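PDB 5V8S: flavoprotein from Thermotoga maritima, which binds an oxo-bridged di-iron centre and probably also FMN, and is likely to act as an electron-transferring oxidoreductase. Local coordinates for residues Gly277-Val282 with Phe358-Trp363; Lys284-Ser289 with Arg396-Ala401; Asp288-Lys293 with Ser403-Glu408. The protein carries 1 engineered substitution. All blocks are in the same frame, centred on the assembly; numbering follows the deposited sequence.

Contact 1. Residues Gly277-Val282 with Phe358-Trp363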
ATOM      1  N   GLY A 277      14.058   0.826  13.686  1.00 26.80           N
ATOM      2  CA  GLY A 277      14.673   2.004  14.288  1.00 26.05           C
ATOM      3  C   GLY A 277      16.104   2.285  13.860  1.00 23.84           C
ATOM      4  O   GLY A 277      16.577   3.425  14.019  1.00 26.29           O
ATOM      5  N   PHE A 278      16.791   1.332  13.249  1.00 23.18           N
ATOM      6  CA  PHE A 278      18.149   1.581  12.776  1.00 22.51           C
ATOM      7  C   PHE A 278      18.175   2.520  11.573  1.00 20.63           C
ATOM      8  O   PHE A 278      19.042   3.400  11.486  1.00 21.76           O
ATOM      9  CB  PHE A 278      18.828   0.263  12.461  1.00 24.89           C
ATOM     10  CG  PHE A 278      19.053  -0.577  13.675  1.00 27.36           C
ATOM     11  CD1 PHE A 278      20.094  -0.302  14.528  1.00 28.67           C
ATOM     12  CD2 PHE A 278      18.203  -1.609  13.986  1.00 28.99           C
ATOM     13  CE1 PHE A 278      20.298  -1.047  15.656  1.00 30.31           C
ATOM     14  CE2 PHE A 278      18.413  -2.377  15.130  1.00 31.08           C
ATOM     15  CZ  PHE A 278      19.458  -2.084  15.956  1.00 30.85           C
ATOM     16  N   VAL A 279      17.247   2.355  10.628  1.00 18.79           N
ATOM     17  CA  VAL A 279      17.167   3.303   9.518  1.00 18.43           C
ATOM     18  C   VAL A 279      16.810   4.691  10.033  1.00 18.82           C
ATOM     19  O   VAL A 279      17.398   5.697   9.618  1.00 17.64           O
ATOM     20  CB  VAL A 279      16.175   2.803   8.459  1.00 17.61           C
ATOM     21  CG1 VAL A 279      16.017   3.837   7.374  1.00 18.03           C
ATOM     22  CG2 VAL A 279      16.646   1.480   7.854  1.00 18.92           C
ATOM     23  N   GLU A 280      15.840   4.769  10.947  1.00 19.97           N
ATOM     24  CA  GLU A 280      15.453   6.065  11.498  1.00 22.70           C
ATOM     25  C   GLU A 280      16.643   6.789  12.128  1.00 22.76           C
ATOM     26  O   GLU A 280      16.779   8.009  11.987  1.00 22.70           O
ATOM     27  CB  GLU A 280      14.338   5.857  12.523  1.00 27.53           C
ATOM     28  CG  GLU A 280      14.147   6.991  13.533  1.00 32.88           C
ATOM     29  CD  GLU A 280      13.422   8.146  12.933  1.00 38.50           C
ATOM     30  OE1 GLU A 280      12.741   7.912  11.923  1.00 40.38           O
ATOM     31  OE2 GLU A 280      13.549   9.285  13.452  1.00 40.33           O
ATOM     32  N   ASN A 281      17.511   6.065  12.841  1.00 22.83           N
ATOM     33  CA  ASN A 281      18.642   6.728  13.473  1.00 25.81           C
ATOM     34  C   ASN A 281      19.557   7.369  12.445  1.00 24.38           C
ATOM     35  O   ASN A 281      20.028   8.498  12.643  1.00 25.79           O
ATOM     36  CB  ASN A 281      19.414   5.712  14.290  1.00 29.46           C
ATOM     37  CG  ASN A 281      18.707   5.364  15.573  1.00 36.68           C
ATOM     38  OD1 ASN A 281      17.646   5.920  15.877  1.00 39.70           O
ATOM     39  ND2 ASN A 281      19.276   4.436  16.334  1.00 38.94           N
ATOM     40  N   VAL A 282      19.847   6.659  11.356  1.00 21.44           N
ATOM     41  CA  VAL A 282      20.684   7.229  10.308  1.00 21.67           C
ATOM     42  C   VAL A 282      19.965   8.376   9.614  1.00 20.07           C
ATOM     43  O   VAL A 282      20.570   9.418   9.319  1.00 21.65           O
ATOM     44  CB  VAL A 282      21.142   6.152   9.310  1.00 23.56           C
ATOM     45  CG1 VAL A 282      21.765   6.814   8.065  1.00 24.25           C
ATOM     46  CG2 VAL A 282      22.147   5.207   9.977  1.00 24.33           C
ATOM     47  N   PHE A 358      20.544   5.413   1.079  1.00 17.44           N
ATOM     48  CA  PHE A 358      21.073   4.809   2.291  1.00 18.82           C
ATOM     49  C   PHE A 358      20.366   3.472   2.451  1.00 19.44           C
ATOM     50  O   PHE A 358      19.139   3.401   2.370  1.00 20.46           O
ATOM     51  CB  PHE A 358      20.773   5.685   3.518  1.00 20.01           C
ATOM     52  CG  PHE A 358      21.470   7.025   3.528  1.00 19.22           C
ATOM     53  CD1 PHE A 358      21.018   8.067   2.747  1.00 20.32           C
ATOM     54  CD2 PHE A 358      22.548   7.256   4.358  1.00 21.74           C
ATOM     55  CE1 PHE A 358      21.660   9.303   2.775  1.00 20.92           C
ATOM     56  CE2 PHE A 358      23.190   8.485   4.384  1.00 22.13           C
ATOM     57  CZ  PHE A 358      22.750   9.510   3.594  1.00 21.53           C
ATOM     58  N   GLY A 359      21.115   2.411   2.685  1.00 19.69           N
ATOM     59  CA  GLY A 359      20.487   1.105   2.771  1.00 20.12           C
ATOM     60  C   GLY A 359      21.217   0.188   3.719  1.00 20.54           C
ATOM     61  O   GLY A 359      22.447   0.242   3.835  1.00 21.81           O
ATOM     62  N   VAL A 360      20.442  -0.657   4.405  1.00 21.55           N
ATOM     63  CA  VAL A 360      21.010  -1.683   5.260  1.00 23.33           C
ATOM     64  C   VAL A 360      21.662  -2.752   4.402  1.00 26.57           C
ATOM     65  O   VAL A 360      21.173  -3.091   3.315  1.00 26.46           O
ATOM     66  CB  VAL A 360      19.870  -2.283   6.097  1.00 23.00           C
ATOM     67  CG1 VAL A 360      20.350  -3.511   6.818  1.00 24.04           C
ATOM     68  CG2 VAL A 360      19.357  -1.230   7.081  1.00 24.65           C
ATOM     69  N   HIS A 361      22.763  -3.307   4.903  1.00 30.06           N
ATOM     70  CA  HIS A 361      23.423  -4.438   4.260  1.00 35.87           C
ATOM     71  C   HIS A 361      22.798  -5.709   4.822  1.00 36.83           C
ATOM     72  O   HIS A 361      23.113  -6.130   5.942  1.00 38.67           O
ATOM     73  CB  HIS A 361      24.919  -4.400   4.531  1.00 41.69           C
ATOM     74  CG  HIS A 361      25.673  -5.518   3.886  1.00 46.86           C
ATOM     75  ND1 HIS A 361      25.364  -5.997   2.631  1.00 49.53           N
ATOM     76  CD2 HIS A 361      26.723  -6.254   4.322  1.00 49.16           C
ATOM     77  CE1 HIS A 361      26.189  -6.983   2.323  1.00 50.43           C
ATOM     78  NE2 HIS A 361      27.026  -7.156   3.331  1.00 50.34           N
ATOM     79  N   GLY A 362      21.913  -6.324   4.038  1.00 34.95           N
ATOM     80  CA  GLY A 362      21.208  -7.516   4.447  1.00 34.08           C
ATOM     81  C   GLY A 362      21.827  -8.786   3.887  1.00 32.66           C
ATOM     82  O   GLY A 362      22.934  -8.807   3.350  1.00 34.22           O
ATOM     83  N   TRP A 363      21.075  -9.866   4.011  1.00 30.56           N
ATOM     84  CA  TRP A 363      21.534 -11.183   3.593  1.00 30.37           C
ATOM     85  C   TRP A 363      20.614 -11.772   2.536  1.00 33.97           C
ATOM     86  O   TRP A 363      20.414 -12.990   2.468  1.00 33.74           O
ATOM     87  CB  TRP A 363      21.661 -12.108   4.799  1.00 27.98           C
ATOM     88  CG  TRP A 363      20.405 -12.236   5.608  1.00 28.00           C
ATOM     89  CD1 TRP A 363      19.408 -13.118   5.412  1.00 26.79           C
ATOM     90  CD2 TRP A 363      20.031 -11.452   6.750  1.00 27.36           C
ATOM     91  NE1 TRP A 363      18.425 -12.949   6.361  1.00 26.06           N
ATOM     92  CE2 TRP A 363      18.784 -11.932   7.196  1.00 25.85           C
ATOM     93  CE3 TRP A 363      20.624 -10.388   7.428  1.00 26.84           C
ATOM     94  CZ2 TRP A 363      18.130 -11.405   8.300  1.00 24.83           C
ATOM     95  CZ3 TRP A 363      19.964  -9.852   8.526  1.00 26.30           C
ATOM     96  CH2 TRP A 363      18.735 -10.365   8.953  1.00 25.77           C
TER
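The carbonyl O of Val360, the residue whose isopropyl group meets Val279 across this contact, is hydrogen-bonded to Thr329 OG1, which anchors the backbone at Val360 to a neighbouring loop. Between the two segments themselves no polar bond forms; the interface is made of two separate apolar touches, buried for the most part. In the first, one methyl of each valine does the work: Val279 CG2 lies 3.9 Å from Val360 CG2, and in both residues this is the branch set beside the backbone N. The second joins the other valine of the helical turn to an aromatic ring. Val282 CG1, placed anti to its own backbone N (chi1 168°), comes obliquely upon the ring of Phe358 and reaches CD2 at 3.8 Å. Phe358 and Val360 both turn toward the helix, while the backbone of Gly359 between them faces the other way. Gly277 holds the N-cap position, and its O accepts a helical bond from Asn281 N at 3.0 Å. This is the first helix of a flavodoxin-like domain leaning on an inner strand of its parallel sheet. Strand 354-360 runs between strands 322-327 and 381-388, Val282 also touches Ile388 of the latter, and helix 395-409 adds Ile398 and Ala401 beside Val282 and Phe358.

Contact 2. Residues Lys284-Ser289 with Arg396-Ala401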
ATOM      1  N   LYS A 284      17.617  10.410  10.680  1.00 22.03           N
ATOM      2  CA  LYS A 284      17.588  11.593  11.533  1.00 24.50           C
ATOM      3  C   LYS A 284      18.877  12.392  11.394  1.00 23.05           C
ATOM      4  O   LYS A 284      18.846  13.620  11.245  1.00 24.46           O
ATOM      5  CB  LYS A 284      17.376  11.146  12.979  1.00 29.41           C
ATOM      6  CG  LYS A 284      17.620  12.199  14.036  1.00 37.59           C
ATOM      7  CD  LYS A 284      16.663  13.348  13.877  1.00 43.64           C
ATOM      8  CE  LYS A 284      16.953  14.457  14.879  1.00 47.12           C
ATOM      9  NZ  LYS A 284      16.003  15.581  14.694  1.00 49.29           N
ATOM     10  N   LYS A 285      20.023  11.710  11.394  1.00 22.62           N
ATOM     11  CA  LYS A 285      21.295  12.399  11.216  1.00 23.33           C
ATOM     12  C   LYS A 285      21.425  12.993   9.815  1.00 22.35           C
ATOM     13  O   LYS A 285      21.976  14.080   9.655  1.00 24.25           O
ATOM     14  CB  LYS A 285      22.453  11.454  11.547  1.00 26.33           C
ATOM     15  CG  LYS A 285      22.462  11.060  13.008  1.00 31.20           C
ATOM     16  CD  LYS A 285      23.433   9.931  13.280  1.00 35.38           C
ATOM     17  CE  LYS A 285      23.566   9.661  14.782  1.00 38.81           C
ATOM     18  NZ  LYS A 285      24.407   8.475  15.057  1.00 41.86           N
ATOM     19  N   ALA A 286      20.932  12.289   8.790  1.00 21.41           N
ATOM     20  CA  ALA A 286      20.965  12.818   7.428  1.00 20.89           C
ATOM     21  C   ALA A 286      20.100  14.069   7.311  1.00 20.74           C
ATOM     22  O   ALA A 286      20.483  15.046   6.651  1.00 21.50           O
ATOM     23  CB  ALA A 286      20.493  11.729   6.459  1.00 21.34           C
ATOM     24  N   ILE A 287      18.941  14.065   7.972  1.00 20.58           N
ATOM     25  CA  ILE A 287      18.046  15.214   7.943  1.00 20.08           C
ATOM     26  C   ILE A 287      18.668  16.400   8.671  1.00 21.14           C
ATOM     27  O   ILE A 287      18.588  17.544   8.203  1.00 21.99           O
ATOM     28  CB  ILE A 287      16.681  14.807   8.533  1.00 20.47           C
ATOM     29  CG1 ILE A 287      15.975  13.843   7.569  1.00 20.45           C
ATOM     30  CG2 ILE A 287      15.828  16.029   8.812  1.00 21.57           C
ATOM     31  CD1 ILE A 287      14.832  13.025   8.191  1.00 21.67           C
ATOM     32  N   ASP A 288      19.299  16.156   9.828  1.00 22.45           N
ATOM     33  CA  ASP A 288      19.997  17.244  10.518  1.00 24.39           C
ATOM     34  C   ASP A 288      21.102  17.819   9.642  1.00 24.07           C
ATOM     35  O   ASP A 288      21.299  19.036   9.603  1.00 25.44           O
ATOM     36  CB  ASP A 288      20.580  16.765  11.849  1.00 29.20           C
ATOM     37  CG  ASP A 288      19.516  16.489  12.885  1.00 35.75           C
ATOM     38  OD1 ASP A 288      18.366  16.947  12.706  1.00 38.17           O
ATOM     39  OD2 ASP A 288      19.839  15.820  13.891  1.00 39.72           O
ATOM     40  N   SER A 289      21.847  16.954   8.942  1.00 23.79           N
ATOM     41  CA  SER A 289      22.916  17.431   8.073  1.00 24.85           C
ATOM     42  C   SER A 289      22.358  18.259   6.918  1.00 23.78           C
ATOM     43  O   SER A 289      22.916  19.305   6.565  1.00 24.98           O
ATOM     44  CB  SER A 289      23.703  16.242   7.540  1.00 27.58           C
ATOM     45  OG  SER A 289      24.788  16.658   6.744  1.00 30.42           O
ATOM     46  N   ARG A 396      30.570  10.240   9.759  1.00 32.38           N
ATOM     47  CA  ARG A 396      31.316  10.883   8.685  1.00 32.94           C
ATOM     48  C   ARG A 396      30.795  10.480   7.304  1.00 30.25           C
ATOM     49  O   ARG A 396      30.768  11.303   6.375  1.00 29.69           O
ATOM     50  CB  ARG A 396      32.792  10.514   8.858  1.00 36.38           C
ATOM     51  CG  ARG A 396      33.733  11.142   7.898  1.00 40.45           C
ATOM     52  CD  ARG A 396      35.182  11.031   8.364  1.00 43.79           C
ATOM     53  NE  ARG A 396      35.896  12.173   7.836  1.00 47.52           N
ATOM     54  CZ  ARG A 396      36.071  13.322   8.479  1.00 49.50           C
ATOM     55  NH1 ARG A 396      35.631  13.484   9.718  1.00 49.18           N
ATOM     56  NH2 ARG A 396      36.709  14.309   7.873  1.00 51.96           N
ATOM     57  N   LYS A 397      30.366   9.226   7.146  1.00 28.68           N
ATOM     58  CA  LYS A 397      29.844   8.780   5.860  1.00 28.16           C
ATOM     59  C   LYS A 397      28.520   9.451   5.531  1.00 26.19           C
ATOM     60  O   LYS A 397      28.215   9.656   4.355  1.00 25.61           O
ATOM     61  CB  LYS A 397      29.643   7.263   5.861  1.00 31.86           C
ATOM     62  CG  LYS A 397      30.935   6.467   5.757  1.00 37.11           C
ATOM     63  CD  LYS A 397      31.362   6.311   4.305  1.00 42.41           C
ATOM     64  CE  LYS A 397      32.648   5.503   4.173  1.00 46.34           C
ATOM     65  NZ  LYS A 397      33.852   6.278   4.592  1.00 48.84           N
ATOM     66  N   ILE A 398      27.714   9.765   6.546  1.00 25.70           N
ATOM     67  CA  ILE A 398      26.469  10.484   6.303  1.00 24.61           C
ATOM     68  C   ILE A 398      26.778  11.892   5.816  1.00 24.44           C
ATOM     69  O   ILE A 398      26.205  12.376   4.834  1.00 25.48           O
ATOM     70  CB  ILE A 398      25.611  10.524   7.580  1.00 25.38           C
ATOM     71  CG1 ILE A 398      25.367   9.107   8.142  1.00 26.59           C
ATOM     72  CG2 ILE A 398      24.293  11.287   7.282  1.00 26.91           C
ATOM     73  CD1 ILE A 398      24.593   9.084   9.447  1.00 26.71           C
ATOM     74  N   GLU A 399      27.678  12.574   6.514  1.00 25.88           N
ATOM     75  CA  GLU A 399      28.061  13.924   6.122  1.00 28.11           C
ATOM     76  C   GLU A 399      28.656  13.944   4.720  1.00 26.76           C
ATOM     77  O   GLU A 399      28.405  14.880   3.948  1.00 26.25           O
ATOM     78  CB  GLU A 399      29.043  14.487   7.153  1.00 33.80           C
ATOM     79  CG  GLU A 399      28.358  15.286   8.258  1.00 42.34           C
ATOM     80  CD  GLU A 399      27.831  16.634   7.759  1.00 49.03           C
ATOM     81  OE1 GLU A 399      26.754  17.077   8.217  1.00 51.28           O
ATOM     82  OE2 GLU A 399      28.505  17.256   6.906  1.00 51.68           O
ATOM     83  N   GLU A 400      29.458  12.930   4.373  1.00 26.23           N
ATOM     84  CA  GLU A 400      30.034  12.861   3.033  1.00 28.31           C
ATOM     85  C   GLU A 400      28.942  12.797   1.978  1.00 25.92           C
ATOM     86  O   GLU A 400      29.042  13.446   0.928  1.00 26.24           O
ATOM     87  CB  GLU A 400      30.945  11.639   2.885  1.00 32.83           C
ATOM     88  CG  GLU A 400      32.311  11.793   3.496  1.00 39.32           C
ATOM     89  CD  GLU A 400      33.149  10.523   3.399  1.00 45.08           C
ATOM     90  OE1 GLU A 400      32.607   9.468   2.994  1.00 47.04           O
ATOM     91  OE2 GLU A 400      34.350  10.596   3.744  1.00 47.29           O
ATOM     92  N   ALA A 401      27.896  12.011   2.232  1.00 23.64           N
ATOM     93  CA  ALA A 401      26.837  11.865   1.242  1.00 22.39           C
ATOM     94  C   ALA A 401      26.088  13.174   1.068  1.00 22.98           C
ATOM     95  O   ALA A 401      25.800  13.587  -0.055  1.00 23.46           O
ATOM     96  CB  ALA A 401      25.872  10.758   1.657  1.00 22.36           C
TER
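Ile398 reaches across to Lys285 and Ala286, joining two helices that lie on the same face of the parallel sheet in this flavodoxin-like domain. From its CB the side chain divides. The short branch, CG2, stands anti to the backbone N and packs against the helix backbone itself, 3.7 Å from Ala286 CA, while the methyl CB of Ala286 adds a further touch. The longer branch passes through CG1, which lies beside the backbone N (chi1 -54°), and carries CD1 to within 3.8 Å of Lys285 CB. Here the aliphatic part of the lysine crosses the isoleucine at about a right angle, its extended chain leading the charged end away from the interface. The small residue at Ala286 lets Ile398 come close to the opposing backbone, and the two short helical segments approach to 9.5 Å between axes at a crossing angle of -45°. One turn further along helix 278-292, and at the very next residue of the other helix, chemistry changes from apolar to polar. Glu399, bent at its second torsion, brings its carboxylate to the buried Ser289, and Lys293 adds a weak, long ion pair to OE2. Ser289 OG donates to Glu399 OE1 over 2.5 Å, so short that the exact length is best treated as doubtful.

Contact 3. Residues Asp288-Lys293 with Ser403-Glu408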
ATOM      1  N   ASP A 288      19.299  16.156   9.828  1.00 22.45           N
ATOM      2  CA  ASP A 288      19.997  17.244  10.518  1.00 24.39           C
ATOM      3  C   ASP A 288      21.102  17.819   9.642  1.00 24.07           C
ATOM      4  O   ASP A 288      21.299  19.036   9.603  1.00 25.44           O
ATOM      5  CB  ASP A 288      20.580  16.765  11.849  1.00 29.20           C
ATOM      6  CG  ASP A 288      19.516  16.489  12.885  1.00 35.75           C
ATOM      7  OD1 ASP A 288      18.366  16.947  12.706  1.00 38.17           O
ATOM      8  OD2 ASP A 288      19.839  15.820  13.891  1.00 39.72           O
ATOM      9  N   SER A 289      21.847  16.954   8.942  1.00 23.79           N
ATOM     10  CA  SER A 289      22.916  17.431   8.073  1.00 24.85           C
ATOM     11  C   SER A 289      22.358  18.259   6.918  1.00 23.78           C
ATOM     12  O   SER A 289      22.916  19.305   6.565  1.00 24.98           O
ATOM     13  CB  SER A 289      23.703  16.242   7.540  1.00 27.58           C
ATOM     14  OG  SER A 289      24.788  16.658   6.744  1.00 30.42           O
ATOM     15  N   LEU A 290      21.266  17.800   6.302  1.00 22.70           N
ATOM     16  CA  LEU A 290      20.618  18.585   5.255  1.00 23.34           C
ATOM     17  C   LEU A 290      20.267  19.974   5.762  1.00 24.27           C
ATOM     18  O   LEU A 290      20.510  20.976   5.079  1.00 25.25           O
ATOM     19  CB  LEU A 290      19.349  17.888   4.772  1.00 23.52           C
ATOM     20  CG  LEU A 290      19.542  16.678   3.879  1.00 23.32           C
ATOM     21  CD1 LEU A 290      18.228  15.897   3.836  1.00 24.04           C
ATOM     22  CD2 LEU A 290      19.991  17.052   2.484  1.00 23.79           C
ATOM     23  N   LYS A 291      19.656  20.053   6.943  1.00 24.74           N
ATOM     24  CA  LYS A 291      19.286  21.352   7.496  1.00 26.46           C
ATOM     25  C   LYS A 291      20.514  22.224   7.754  1.00 28.14           C
ATOM     26  O   LYS A 291      20.501  23.427   7.475  1.00 28.39           O
ATOM     27  CB  LYS A 291      18.505  21.167   8.791  1.00 27.49           C
ATOM     28  CG  LYS A 291      17.102  20.591   8.639  1.00 28.86           C
ATOM     29  CD  LYS A 291      16.554  20.262  10.023  1.00 31.67           C
ATOM     30  CE  LYS A 291      15.057  20.090  10.035  1.00 34.44           C
ATOM     31  NZ  LYS A 291      14.613  19.492  11.328  1.00 36.15           N
ATOM     32  N   GLU A 292      21.584  21.637   8.280  1.00 29.79           N
ATOM     33  CA  GLU A 292      22.786  22.413   8.560  1.00 34.35           C
ATOM     34  C   GLU A 292      23.375  22.982   7.280  1.00 33.30           C
ATOM     35  O   GLU A 292      23.996  24.051   7.301  1.00 34.76           O
ATOM     36  CB  GLU A 292      23.797  21.520   9.282  1.00 40.68           C
ATOM     37  CG  GLU A 292      25.087  22.213   9.675  1.00 48.68           C
ATOM     38  CD  GLU A 292      26.027  21.290  10.433  1.00 55.85           C
ATOM     39  OE1 GLU A 292      25.789  20.059  10.426  1.00 58.93           O
ATOM     40  OE2 GLU A 292      26.994  21.798  11.041  1.00 58.22           O
ATOM     41  N   LYS A 293      23.175  22.303   6.156  1.00 32.72           N
ATOM     42  CA  LYS A 293      23.669  22.775   4.873  1.00 33.16           C
ATOM     43  C   LYS A 293      22.666  23.635   4.104  1.00 33.75           C
ATOM     44  O   LYS A 293      22.923  23.957   2.939  1.00 35.74           O
ATOM     45  CB  LYS A 293      24.154  21.596   4.029  1.00 34.15           C
ATOM     46  CG  LYS A 293      25.438  20.980   4.577  1.00 35.65           C
ATOM     47  CD  LYS A 293      25.779  19.680   3.899  1.00 37.08           C
ATOM     48  CE  LYS A 293      26.889  18.933   4.631  1.00 38.09           C
ATOM     49  NZ  LYS A 293      28.182  19.654   4.595  1.00 37.48           N
ATOM     50  N   SER A 403      27.214  16.161   1.704  1.00 23.45           N
ATOM     51  CA  SER A 403      28.122  17.088   1.025  1.00 23.60           C
ATOM     52  C   SER A 403      28.193  16.813  -0.472  1.00 24.23           C
ATOM     53  O   SER A 403      28.274  17.747  -1.280  1.00 25.51           O
ATOM     54  CB  SER A 403      29.519  16.996   1.625  1.00 25.79           C
ATOM     55  OG  SER A 403      29.534  17.475   2.954  1.00 28.36           O
ATOM     56  N   LEU A 404      28.181  15.540  -0.863  1.00 24.91           N
ATOM     57  CA  LEU A 404      28.176  15.195  -2.282  1.00 25.38           C
ATOM     58  C   LEU A 404      26.935  15.747  -2.965  1.00 25.03           C
ATOM     59  O   LEU A 404      27.013  16.308  -4.070  1.00 24.91           O
ATOM     60  CB  LEU A 404      28.239  13.676  -2.425  1.00 27.17           C
ATOM     61  CG  LEU A 404      28.414  13.094  -3.825  1.00 27.92           C
ATOM     62  CD1 LEU A 404      29.766  13.488  -4.381  1.00 30.16           C
ATOM     63  CD2 LEU A 404      28.254  11.578  -3.783  1.00 28.19           C
ATOM     64  N   LEU A 405      25.780  15.619  -2.306  1.00 23.96           N
ATOM     65  CA  LEU A 405      24.537  16.161  -2.846  1.00 23.74           C
ATOM     66  C   LEU A 405      24.604  17.681  -2.976  1.00 24.52           C
ATOM     67  O   LEU A 405      24.179  18.247  -3.990  1.00 25.02           O
ATOM     68  CB  LEU A 405      23.380  15.748  -1.936  1.00 23.54           C
ATOM     69  CG  LEU A 405      22.016  16.235  -2.408  1.00 23.71           C
ATOM     70  CD1 LEU A 405      21.699  15.661  -3.783  1.00 24.98           C
ATOM     71  CD2 LEU A 405      20.940  15.864  -1.418  1.00 24.61           C
ATOM     72  N   LYS A 406      25.136  18.360  -1.958  1.00 24.23           N
ATOM     73  CA  LYS A 406      25.264  19.817  -2.011  1.00 25.85           C
ATOM     74  C   LYS A 406      26.157  20.251  -3.171  1.00 25.71           C
ATOM     75  O   LYS A 406      25.862  21.233  -3.862  1.00 26.61           O
ATOM     76  CB  LYS A 406      25.818  20.315  -0.675  1.00 29.10           C
ATOM     77  CG  LYS A 406      26.097  21.820  -0.588  1.00 32.58           C
ATOM     78  CD  LYS A 406      24.804  22.582  -0.557  1.00 35.97           C
ATOM     79  CE  LYS A 406      25.025  24.072  -0.325  1.00 38.97           C
ATOM     80  NZ  LYS A 406      23.719  24.756  -0.419  1.00 41.66           N
ATOM     81  N   LYS A 407      27.253  19.529  -3.397  1.00 26.11           N
ATOM     82  CA  LYS A 407      28.126  19.809  -4.529  1.00 26.89           C
ATOM     83  C   LYS A 407      27.374  19.688  -5.851  1.00 25.76           C
ATOM     84  O   LYS A 407      27.540  20.521  -6.758  1.00 26.62           O
ATOM     85  CB  LYS A 407      29.305  18.837  -4.470  1.00 29.65           C
ATOM     86  CG  LYS A 407      30.305  18.968  -5.577  1.00 33.58           C
ATOM     87  CD  LYS A 407      31.430  17.969  -5.390  1.00 38.54           C
ATOM     88  CE  LYS A 407      32.588  18.236  -6.322  1.00 42.43           C
ATOM     89  NZ  LYS A 407      33.306  19.532  -6.007  1.00 45.13           N
ATOM     90  N   GLU A 408      26.528  18.662  -5.973  1.00 25.92           N
ATOM     91  CA  GLU A 408      25.785  18.455  -7.208  1.00 27.63           C
ATOM     92  C   GLU A 408      24.739  19.547  -7.418  1.00 27.13           C
ATOM     93  O   GLU A 408      24.532  19.997  -8.543  1.00 28.26           O
ATOM     94  CB  GLU A 408      25.106  17.086  -7.170  1.00 31.37           C
ATOM     95  CG  GLU A 408      24.257  16.753  -8.390  1.00 36.63           C
ATOM     96  CD  GLU A 408      25.091  16.314  -9.581  1.00 43.05           C
ATOM     97  OE1 GLU A 408      26.327  16.187  -9.436  1.00 45.68           O
ATOM     98  OE2 GLU A 408      24.500  16.083 -10.656  1.00 46.54           O
TER
HETATM   99  O   HOH W   1      21.017  24.450   0.196  1.00 47.91           O
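The C-terminal end of helix 278-292 is fastened here to the last helix of the flavodoxin-like domain, largely through two lysines reaching in opposite directions. Lys293, the first residue to leave the helical conformation, stretches along its chain and then bends at the last torsion (chi4 -66°), which carries NZ to Ser403. There it donates to OG over 3.0 Å, and the same hydroxyl is also hydrogen-bonded to the backbone O of Glu399, one turn earlier in its own helix, so a single oxygen links the lysine to the helix backbone. Lys406 answers from the other helix. Its chain, bent at the second torsion, places NZ 3.5 Å from Lys293 O, and a water bridges the two: it accepts from Lys406 NZ at 2.8 Å and donates weakly to Lys293 O. A positive charge close to the carbonyl just past the helix end would be expected to complement the negative end of the helix dipole. Beneath these polar links the contact turns apolar, Leu290 CD2 meeting Leu405 CD2 at 4.2 Å, with strand 322-327 touching both leucines. Apolar contacts facing the sheet, with polar lysine links away from the leucines, at the helix end and between the helices, fit the layered architecture of a doubly wound alpha/beta fold such as flavodoxin.

All three contacts use helix 278-292, met successively along its length. Contact 1 sets its first turn on strand 354-360, whereas contacts 2 and 3 both pair it with helix 395-409 and share Asp288 and Ser289. Burial and chemistry change together: contact 1 is buried and wholly apolar, contact 2 is buried but adds a serine-glutamate bond to its hydrocarbon, and contact 3, only partly buried, leans on lysines and a water over a thin leucine pair. Contacts 1 and 2 merge where Val282 CG1 lies 3.9 Å from Ile398 CD1. A weak ion pair from Lys293 to Glu399 joins contacts 2 and 3.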